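PDB 5AWV: putative hexose oxidase from Nonomuraea sp. ATCC 39727, which binds FAD covalently and probably oxidises the sugar of teicoplanin-type glycopeptide antibiotics, as a flavin-linked hexose oxidase. Local coordinates for residues Ala85-Gly90 and Ile105-Leu110; His91-Phe96 and Asn472-Asp477. One frame throughout, in Å; residues are numbered along the deposited sequence.

In the fold
Both contacts line the FAD site, with their centres about 16 Å apart, and their segments alternate along the chain: 85-90 runs directly into 91-96, then 105-110 follows, and 472-477 comes much later. Contact 1 pairs the edge strand 84-87 with strand 104-107 in the four-stranded sheet of the FAD-binding domain and meets the adenosine and diphosphate end of the cofactor. Contact 2 lies deeper, about 10 Å from the centre of the chain, where the loop after strand 84-87 meets a loop of the berberine-like region beside the isoalloxazine and the bound sugar. One continuous stretch, 85-96, thus follows FAD from adenine to flavin.

Contact 1. Residues Ala85-Gly90 and Ile105-Leu110; sequences AVRSGG and IIDMSL. With FAD (flavin-adenine dinucleotide), chain M.
Ile105 pairs in parallel with Ala85 in the small sheet of this PCMH-type FAD-binding domain; the loop after strand 84-87, Ser88-Gly90, wraps the diphosphate of FAD. Its CA makes a CA-H...O contact with Ala85 O, while CG2 packs on Arg87 CB and CD1 lies 3.8 Å from Arg87 NH2. Ile106 is bonded through both its N and its O. The N donates to Ala85 O at 2.9 Å. The O accepts from Arg87 N at 2.8 Å. Its side chain turns to the Val86 face of the sheet and packs on helix 67-80; at Val86 itself, the ribose hydroxyl FAD O2B donates to Val86 O.

Asp107 lies on the same face as Arg87, but the two charges are joined through a water, which accepts from Arg87 NE in the guanidinium plane and donates to Asp107 OD2 at 2.6 Å. Arg87 also has a salt bridge to Asp98, and Asp107 one to Arg48, so the buried charges are probably balanced. Met108 N closes the pairing, donating to Arg87 O almost straight (167°). With chi1 at -50°, Met108 CG swings back beside its own N, reaches Val86 CG1 at 3.5 Å and packs against the Ser88 hydroxyl. That OG donates to adenine N7A at 2.7 Å. Beyond, Met108 CE approaches the adenine amino group N6A. Ser88 N and Gly90 N both grip phosphate oxygen O2A, and Gly89 N binds O1P. Ser109 N donates to Asp107 OD1, making an Asx turn, and Ser109 OG adds a second bond to that OD1 at 2.6 Å.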
loop_
_atom_site.group_PDB
_atom_site.type_symbol
_atom_site.label_atom_id
_atom_site.label_comp_id
_atom_site.label_asym_id
_atom_site.label_seq_id
_atom_site.Cartn_x
_atom_site.Cartn_y
_atom_site.Cartn_z
ATOM N N ALA A 85 16.162 -3.085 -6.265
ATOM C CA ALA A 85 14.864 -2.617 -5.788
ATOM C C ALA A 85 14.164 -3.792 -5.066
ATOM O O ALA A 85 14.353 -4.946 -5.451
ATOM C CB ALA A 85 14.045 -2.126 -6.947
ATOM N N VAL A 86 13.419 -3.497 -4.015
ATOM C CA VAL A 86 12.691 -4.505 -3.236
ATOM C C VAL A 86 11.287 -4.573 -3.832
ATOM O O VAL A 86 10.760 -3.565 -4.257
ATOM C CB VAL A 86 12.559 -4.124 -1.735
ATOM C CG1 VAL A 86 11.806 -5.212 -0.970
ATOM C CG2 VAL A 86 13.936 -3.823 -1.179
ATOM N N ARG A 87 10.733 -5.773 -3.965
ATOM C CA ARG A 87 9.321 -5.916 -4.246
ATOM C C ARG A 87 8.624 -6.688 -3.145
ATOM O O ARG A 87 9.000 -7.758 -2.813
ATOM C CB ARG A 87 9.052 -6.592 -5.564
ATOM C CG ARG A 87 7.674 -6.222 -6.113
ATOM C CD ARG A 87 7.174 -7.173 -7.084
ATOM N NE ARG A 87 7.955 -7.397 -8.330
ATOM C CZ ARG A 87 7.956 -6.715 -9.456
ATOM N NH1 ARG A 87 7.352 -5.583 -9.597
ATOM N NH2 ARG A 87 8.623 -7.244 -10.510
ATOM N N SER A 88 7.559 -6.121 -2.618
ATOM C CA SER A 88 6.732 -6.823 -1.651
ATOM C C SER A 88 5.429 -7.165 -2.349
ATOM O O SER A 88 5.289 -8.274 -2.889
ATOM C CB SER A 88 6.577 -5.970 -0.411
ATOM O OG SER A 88 7.821 -5.905 0.284
ATOM N N GLY A 89 4.473 -6.234 -2.416
ATOM C CA GLY A 89 3.212 -6.568 -3.109
ATOM C C GLY A 89 3.141 -6.215 -4.574
ATOM O O GLY A 89 2.255 -6.696 -5.272
ATOM N N GLY A 90 4.059 -5.386 -5.096
ATOM C CA GLY A 90 4.043 -5.082 -6.504
ATOM C C GLY A 90 3.088 -3.971 -6.905
ATOM O O GLY A 90 3.013 -3.690 -8.071
ATOM N N ILE A 105 16.132 -7.565 -8.290
ATOM C CA ILE A 105 14.951 -7.391 -7.424
ATOM C C ILE A 105 15.072 -8.289 -6.213
ATOM O O ILE A 105 15.311 -9.483 -6.359
ATOM C CB ILE A 105 13.653 -7.672 -8.215
ATOM C CG1 ILE A 105 13.565 -6.672 -9.326
ATOM C CG2 ILE A 105 12.441 -7.579 -7.276
ATOM C CD1 ILE A 105 12.391 -6.833 -10.247
ATOM N N ILE A 106 15.034 -7.732 -5.007
ATOM C CA ILE A 106 14.847 -8.528 -3.840
ATOM C C ILE A 106 13.309 -8.672 -3.609
ATOM O O ILE A 106 12.625 -7.711 -3.241
ATOM C CB ILE A 106 15.554 -7.954 -2.616
ATOM C CG1 ILE A 106 17.074 -7.859 -2.936
ATOM C CG2 ILE A 106 15.297 -8.818 -1.410
ATOM C CD1 ILE A 106 17.900 -7.192 -1.848
ATOM N N ASP A 107 12.832 -9.899 -3.772
ATOM C CA ASP A 107 11.423 -10.203 -3.764
ATOM C C ASP A 107 11.074 -10.805 -2.413
ATOM O O ASP A 107 11.666 -11.798 -2.003
ATOM C CB ASP A 107 11.071 -11.141 -4.918
ATOM C CG ASP A 107 9.547 -11.379 -5.039
ATOM O OD1 ASP A 107 8.917 -11.719 -4.000
ATOM O OD2 ASP A 107 9.011 -11.152 -6.147
ATOM N N MET A 108 10.127 -10.192 -1.709
ATOM C CA MET A 108 9.784 -10.565 -0.334
ATOM C C MET A 108 8.656 -11.564 -0.156
ATOM O O MET A 108 8.199 -11.791 1.008
ATOM C CB MET A 108 9.456 -9.336 0.475
ATOM C CG MET A 108 10.492 -8.192 0.388
ATOM S SD MET A 108 12.164 -8.533 0.985
ATOM C CE MET A 108 11.932 -8.012 2.630
ATOM N N SER A 109 8.267 -12.190 -1.241
ATOM C CA SER A 109 7.121 -13.123 -1.326
ATOM C C SER A 109 7.126 -14.204 -0.230
ATOM O O SER A 109 6.040 -14.607 0.273
ATOM C CB SER A 109 7.133 -13.884 -2.642
ATOM O OG SER A 109 6.803 -13.152 -3.783
ATOM N N LEU A 110 8.312 -14.704 0.117
ATOM C CA LEU A 110 8.413 -15.735 1.158
ATOM C C LEU A 110 8.268 -15.206 2.575
ATOM O O LEU A 110 8.066 -16.020 3.479
ATOM C CB LEU A 110 9.713 -16.534 0.991
ATOM C CG LEU A 110 9.936 -17.306 -0.308
ATOM C CD1 LEU A 110 11.308 -17.925 -0.312
ATOM C CD2 LEU A 110 8.935 -18.422 -0.514
HETATM P PA FAD M . 5.828 -2.547 -4.238
HETATM O O1A FAD M . 5.629 -2.145 -5.685
HETATM O O2A FAD M . 6.265 -3.892 -3.884
HETATM O O5B FAD M . 6.751 -1.496 -3.502
HETATM C C5B FAD M . 6.539 -0.044 -3.571
HETATM C C4B FAD M . 7.802 0.674 -3.212
HETATM O O4B FAD M . 8.251 0.403 -1.879
HETATM C C3B FAD M . 9.019 0.394 -4.108
HETATM O O3B FAD M . 9.947 1.501 -4.211
HETATM C C2B FAD M . 9.607 -0.757 -3.352
HETATM O O2B FAD M . 10.935 -0.944 -3.716
HETATM C C1B FAD M . 9.418 -0.371 -1.923
HETATM N N9A FAD M . 9.369 -1.531 -1.064
HETATM C C8A FAD M . 8.593 -2.621 -1.120
HETATM N N7A FAD M . 8.803 -3.446 -0.071
HETATM C C5A FAD M . 9.720 -2.876 0.700
HETATM C C6A FAD M . 10.448 -3.260 1.928
HETATM N N6A FAD M . 10.157 -4.431 2.488
HETATM N N1A FAD M . 11.350 -2.361 2.423
HETATM C C2A FAD M . 11.623 -1.185 1.786
HETATM N N3A FAD M . 11.029 -0.781 0.630
HETATM C C4A FAD M . 10.125 -1.626 0.056
HETATM N N1 FAD M . -2.846 2.979 -0.777
HETATM C C2 FAD M . -3.607 3.396 0.279
HETATM O O2 FAD M . -3.054 3.998 1.227
HETATM N N3 FAD M . -4.926 3.159 0.355
HETATM C C4 FAD M . -5.565 2.377 -0.540
HETATM O O4 FAD M . -6.786 2.126 -0.434
HETATM C C4X FAD M . -4.807 1.857 -1.686
HETATM N N5 FAD M . -5.380 1.056 -2.653
HETATM C C5X FAD M . -4.655 0.491 -3.667
HETATM C C6 FAD M . -5.309 -0.376 -4.568
HETATM C C7 FAD M . -4.504 -0.833 -5.645
HETATM C C7M FAD M . -5.159 -1.756 -6.705
HETATM C C8 FAD M . -3.028 -0.512 -5.784
HETATM C C8M FAD M . -2.150 -1.232 -6.779
HETATM C C9 FAD M . -2.436 0.309 -4.799
HETATM C C9A FAD M . -3.186 0.833 -3.787
HETATM N N10 FAD M . -2.637 1.685 -2.792
HETATM C C10 FAD M . -3.384 2.180 -1.735
HETATM C "C1'" FAD M . -1.200 2.109 -2.864
HETATM C "C2'" FAD M . -0.300 1.268 -2.041
HETATM O "O2'" FAD M . -0.443 1.722 -0.708
HETATM C "C3'" FAD M . 1.059 1.597 -2.533
HETATM O "O3'" FAD M . 1.052 1.263 -3.923
HETATM C "C4'" FAD M . 2.127 0.764 -1.772
HETATM O "O4'" FAD M . 3.372 1.450 -1.922
HETATM C "C5'" FAD M . 2.226 -0.596 -2.415
HETATM O "O5'" FAD M . 3.114 -1.442 -1.659
HETATM P P FAD M . 3.589 -2.799 -2.290
HETATM O O1P FAD M . 4.395 -3.532 -1.334
HETATM O O2P FAD M . 2.464 -3.594 -2.893
HETATM O O3P FAD M . 4.370 -2.232 -3.568
HETATM O O HOH W 1 9.616 -9.813 -8.310
#

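Contact 2. Residues His91-Phe96 and Asn472-Asp477; sequences HCFEDF and NYPDSD. With FAD (flavin-adenine dinucleotide), chain M; N1L (2-amino-2-deoxy-beta-D-glucopyranuronic acid), chain B.
Phe93 and Tyr473 lie side by side next to the flavin, where a loop of the FAD-binding domain meets one of the berberine-like region in this berberine bridge enzyme-like flavoenzyme of the PCMH type. Their planes are only 6° from parallel but slid apart, with little overlap, and Phe93 CE2 comes 3.3 Å from Tyr473 CD1. Both rings border the aminoglucuronic acid: its O4 sits at the edge of Phe93 and over one face of Tyr473. Phe93 also presents its edge to flavin C9, and Asn472 O lies over the centre of one face, 4.2 Å from the plane.

His91 is bonded through ND1 to the flavin methyl C8M, one of two covalent links to FAD; Cys151 supplies the other. Cys92 N donates to O1A, and Asn472 OD1 accepts from the ribityl O4'. A water that accepts a hydrogen bond from Phe93 N donates to Asn472 O and also meets O3', tying both loops to the cofactor.

Farther out, Pro474 packs with CD on Phe93 CB and with CB on Phe96 CZ, the latter pair 3.6 Å apart. Phe96 itself stacks on His517, and Tyr473 OH is hydrogen-bonded to Tyr165 OH. Glu94, its chain bent at chi2 (-67°), turns its carboxylate to the start of a 3-10 turn, where Ser476 N reaches Glu94 OE2 at 2.9 Å from 43° above the carboxylate plane.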
loop_
_atom_site.group_PDB
_atom_site.type_symbol
_atom_site.label_atom_id
_atom_site.label_comp_id
_atom_site.label_asym_id
_atom_site.label_seq_id
_atom_site.Cartn_x
_atom_site.Cartn_y
_atom_site.Cartn_z
ATOM N N HIS A 91 2.467 -3.264 -5.962
ATOM C CA HIS A 91 1.506 -2.259 -6.310
ATOM C C HIS A 91 1.993 -0.871 -6.598
ATOM O O HIS A 91 1.205 0.010 -6.912
ATOM C CB HIS A 91 0.368 -2.217 -5.268
ATOM C CG HIS A 91 -0.746 -3.128 -5.658
ATOM N ND1 HIS A 91 -1.867 -2.708 -6.426
ATOM C CD2 HIS A 91 -0.798 -4.473 -5.552
ATOM C CE1 HIS A 91 -2.589 -3.821 -6.642
ATOM N NE2 HIS A 91 -1.956 -4.878 -6.166
ATOM N N CYS A 92 3.303 -0.665 -6.628
ATOM C CA CYS A 92 3.825 0.667 -6.937
ATOM C C CYS A 92 3.130 1.356 -8.118
ATOM O O CYS A 92 3.010 0.750 -9.201
ATOM C CB CYS A 92 5.352 0.593 -7.256
ATOM S SG CYS A 92 6.139 2.228 -7.119
ATOM N N PHE A 93 2.742 2.619 -7.944
ATOM C CA PHE A 93 2.075 3.452 -8.988
ATOM C C PHE A 93 3.088 3.921 -10.021
ATOM O O PHE A 93 2.687 4.389 -11.107
ATOM C CB PHE A 93 1.439 4.735 -8.456
ATOM C CG PHE A 93 0.094 4.548 -7.808
ATOM C CD1 PHE A 93 -0.317 3.317 -7.324
ATOM C CD2 PHE A 93 -0.711 5.652 -7.613
ATOM C CE1 PHE A 93 -1.513 3.172 -6.709
ATOM C CE2 PHE A 93 -1.941 5.529 -7.046
ATOM C CZ PHE A 93 -2.343 4.298 -6.561
ATOM N N GLU A 94 4.363 3.765 -9.692
ATOM C CA GLU A 94 5.476 4.243 -10.522
ATOM C C GLU A 94 6.445 3.106 -10.841
ATOM O O GLU A 94 6.299 1.990 -10.388
ATOM C CB GLU A 94 6.226 5.426 -9.849
ATOM C CG GLU A 94 5.643 6.770 -10.188
ATOM C CD GLU A 94 5.821 7.142 -11.658
ATOM O OE1 GLU A 94 6.462 6.356 -12.395
ATOM O OE2 GLU A 94 5.336 8.207 -12.041
ATOM N N ASP A 95 7.436 3.412 -11.668
ATOM C CA ASP A 95 8.470 2.448 -12.127
ATOM C C ASP A 95 9.623 2.244 -11.143
ATOM O O ASP A 95 10.746 1.967 -11.570
ATOM C CB ASP A 95 9.078 2.909 -13.459
ATOM C CG ASP A 95 9.968 4.140 -13.297
ATOM O OD1 ASP A 95 9.977 4.824 -12.193
ATOM O OD2 ASP A 95 10.654 4.414 -14.307
ATOM N N PHE A 96 9.358 2.277 -9.850
ATOM C CA PHE A 96 10.436 2.221 -8.879
ATOM C C PHE A 96 11.082 0.835 -8.855
ATOM O O PHE A 96 12.267 0.706 -8.533
ATOM C CB PHE A 96 9.966 2.548 -7.477
ATOM C CG PHE A 96 9.381 3.925 -7.291
ATOM C CD1 PHE A 96 9.495 4.952 -8.244
ATOM C CD2 PHE A 96 8.752 4.224 -6.089
ATOM C CE1 PHE A 96 8.984 6.210 -7.979
ATOM C CE2 PHE A 96 8.229 5.495 -5.849
ATOM C CZ PHE A 96 8.320 6.496 -6.802
ATOM N N ASN A 472 2.365 7.291 -1.098
ATOM C CA ASN A 472 1.909 5.982 -1.616
ATOM C C ASN A 472 1.192 6.005 -2.928
ATOM O O ASN A 472 0.962 4.923 -3.537
ATOM C CB ASN A 472 1.086 5.206 -0.565
ATOM C CG ASN A 472 1.883 4.182 0.207
ATOM O OD1 ASN A 472 2.900 3.676 -0.253
ATOM N ND2 ASN A 472 1.400 3.857 1.390
ATOM N N TYR A 473 0.873 7.225 -3.371
ATOM C CA TYR A 473 0.458 7.481 -4.764
ATOM C C TYR A 473 1.502 8.265 -5.555
ATOM O O TYR A 473 1.255 9.395 -6.057
ATOM C CB TYR A 473 -0.827 8.298 -4.735
ATOM C CG TYR A 473 -2.018 7.721 -4.087
ATOM C CD1 TYR A 473 -2.176 6.356 -3.828
ATOM C CD2 TYR A 473 -3.023 8.624 -3.612
ATOM C CE1 TYR A 473 -3.310 5.876 -3.173
ATOM C CE2 TYR A 473 -4.199 8.148 -2.982
ATOM C CZ TYR A 473 -4.360 6.777 -2.774
ATOM O OH TYR A 473 -5.583 6.342 -2.118
ATOM N N PRO A 474 2.699 7.711 -5.626
ATOM C CA PRO A 474 3.782 8.468 -6.261
ATOM C C PRO A 474 3.494 8.800 -7.746
ATOM O O PRO A 474 2.932 8.003 -8.471
ATOM C CB PRO A 474 4.965 7.569 -6.160
ATOM C CG PRO A 474 4.343 6.195 -6.195
ATOM C CD PRO A 474 3.067 6.314 -5.411
ATOM N N ASP A 475 3.937 9.958 -8.125
ATOM C CA ASP A 475 3.762 10.507 -9.496
ATOM C C ASP A 475 5.044 11.311 -9.887
ATOM O O ASP A 475 5.234 12.421 -9.407
ATOM C CB ASP A 475 2.600 11.435 -9.468
ATOM C CG ASP A 475 2.356 12.146 -10.831
ATOM O OD1 ASP A 475 2.969 11.767 -11.871
ATOM O OD2 ASP A 475 1.485 13.053 -10.809
ATOM N N SER A 476 5.899 10.699 -10.730
ATOM C CA SER A 476 7.112 11.305 -11.284
ATOM C C SER A 476 6.909 12.622 -11.996
ATOM O O SER A 476 7.850 13.387 -12.061
ATOM C CB SER A 476 7.755 10.339 -12.295
ATOM O OG SER A 476 8.280 9.364 -11.422
ATOM N N ASP A 477 5.654 12.934 -12.409
ATOM C CA ASP A 477 5.353 14.171 -13.053
ATOM C C ASP A 477 5.556 15.316 -12.107
ATOM O O ASP A 477 5.798 16.479 -12.565
ATOM C CB ASP A 477 3.910 14.258 -13.591
ATOM C CG ASP A 477 3.570 13.230 -14.635
ATOM O OD1 ASP A 477 4.393 12.444 -15.145
ATOM O OD2 ASP A 477 2.394 13.198 -14.967
HETATM P PA FAD M . 5.828 -2.547 -4.238
HETATM O O1A FAD M . 5.629 -2.145 -5.685
HETATM O O2A FAD M . 6.265 -3.892 -3.884
HETATM O O5B FAD M . 6.751 -1.496 -3.502
HETATM C C5B FAD M . 6.539 -0.044 -3.571
HETATM C C4B FAD M . 7.802 0.674 -3.212
HETATM O O4B FAD M . 8.251 0.403 -1.879
HETATM C C3B FAD M . 9.019 0.394 -4.108
HETATM O O3B FAD M . 9.947 1.501 -4.211
HETATM C C2B FAD M . 9.607 -0.757 -3.352
HETATM O O2B FAD M . 10.935 -0.944 -3.716
HETATM C C1B FAD M . 9.418 -0.371 -1.923
HETATM N N9A FAD M . 9.369 -1.531 -1.064
HETATM C C8A FAD M . 8.593 -2.621 -1.120
HETATM N N7A FAD M . 8.803 -3.446 -0.071
HETATM C C5A FAD M . 9.720 -2.876 0.700
HETATM C C6A FAD M . 10.448 -3.260 1.928
HETATM N N6A FAD M . 10.157 -4.431 2.488
HETATM N N1A FAD M . 11.350 -2.361 2.423
HETATM C C2A FAD M . 11.623 -1.185 1.786
HETATM N N3A FAD M . 11.029 -0.781 0.630
HETATM C C4A FAD M . 10.125 -1.626 0.056
HETATM N N1 FAD M . -2.846 2.979 -0.777
HETATM C C2 FAD M . -3.607 3.396 0.279
HETATM O O2 FAD M . -3.054 3.998 1.227
HETATM N N3 FAD M . -4.926 3.159 0.355
HETATM C C4 FAD M . -5.565 2.377 -0.540
HETATM O O4 FAD M . -6.786 2.126 -0.434
HETATM C C4X FAD M . -4.807 1.857 -1.686
HETATM N N5 FAD M . -5.380 1.056 -2.653
HETATM C C5X FAD M . -4.655 0.491 -3.667
HETATM C C6 FAD M . -5.309 -0.376 -4.568
HETATM C C7 FAD M . -4.504 -0.833 -5.645
HETATM C C7M FAD M . -5.159 -1.756 -6.705
HETATM C C8 FAD M . -3.028 -0.512 -5.784
HETATM C C8M FAD M . -2.150 -1.232 -6.779
HETATM C C9 FAD M . -2.436 0.309 -4.799
HETATM C C9A FAD M . -3.186 0.833 -3.787
HETATM N N10 FAD M . -2.637 1.685 -2.792
HETATM C C10 FAD M . -3.384 2.180 -1.735
HETATM C "C1'" FAD M . -1.200 2.109 -2.864
HETATM C "C2'" FAD M . -0.300 1.268 -2.041
HETATM O "O2'" FAD M . -0.443 1.722 -0.708
HETATM C "C3'" FAD M . 1.059 1.597 -2.533
HETATM O "O3'" FAD M . 1.052 1.263 -3.923
HETATM C "C4'" FAD M . 2.127 0.764 -1.772
HETATM O "O4'" FAD M . 3.372 1.450 -1.922
HETATM C "C5'" FAD M . 2.226 -0.596 -2.415
HETATM O "O5'" FAD M . 3.114 -1.442 -1.659
HETATM P P FAD M . 3.589 -2.799 -2.290
HETATM O O1P FAD M . 4.395 -3.532 -1.334
HETATM O O2P FAD M . 2.464 -3.594 -2.893
HETATM O O3P FAD M . 4.370 -2.232 -3.568
HETATM C C1 N1L B . -7.325 1.504 -7.122
HETATM C C2 N1L B . -6.975 2.570 -8.282
HETATM C C3 N1L B . -5.786 3.481 -7.920
HETATM C C4 N1L B . -6.115 4.146 -6.600
HETATM C C5 N1L B . -6.176 3.062 -5.490
HETATM C C6 N1L B . -6.372 3.658 -4.072
HETATM N N2 N1L B . -6.689 1.953 -9.576
HETATM O O3 N1L B . -5.592 4.567 -8.947
HETATM O O4 N1L B . -5.118 5.241 -6.272
HETATM O O5 N1L B . -7.329 2.166 -5.752
HETATM O O6B N1L B . -7.728 3.836 -3.680
HETATM O O6A N1L B . -5.869 4.932 -3.999
HETATM O O HOH W 2 2.451 3.272 -5.057
HETATM O O HOH W 3 9.501 7.465 -12.702
#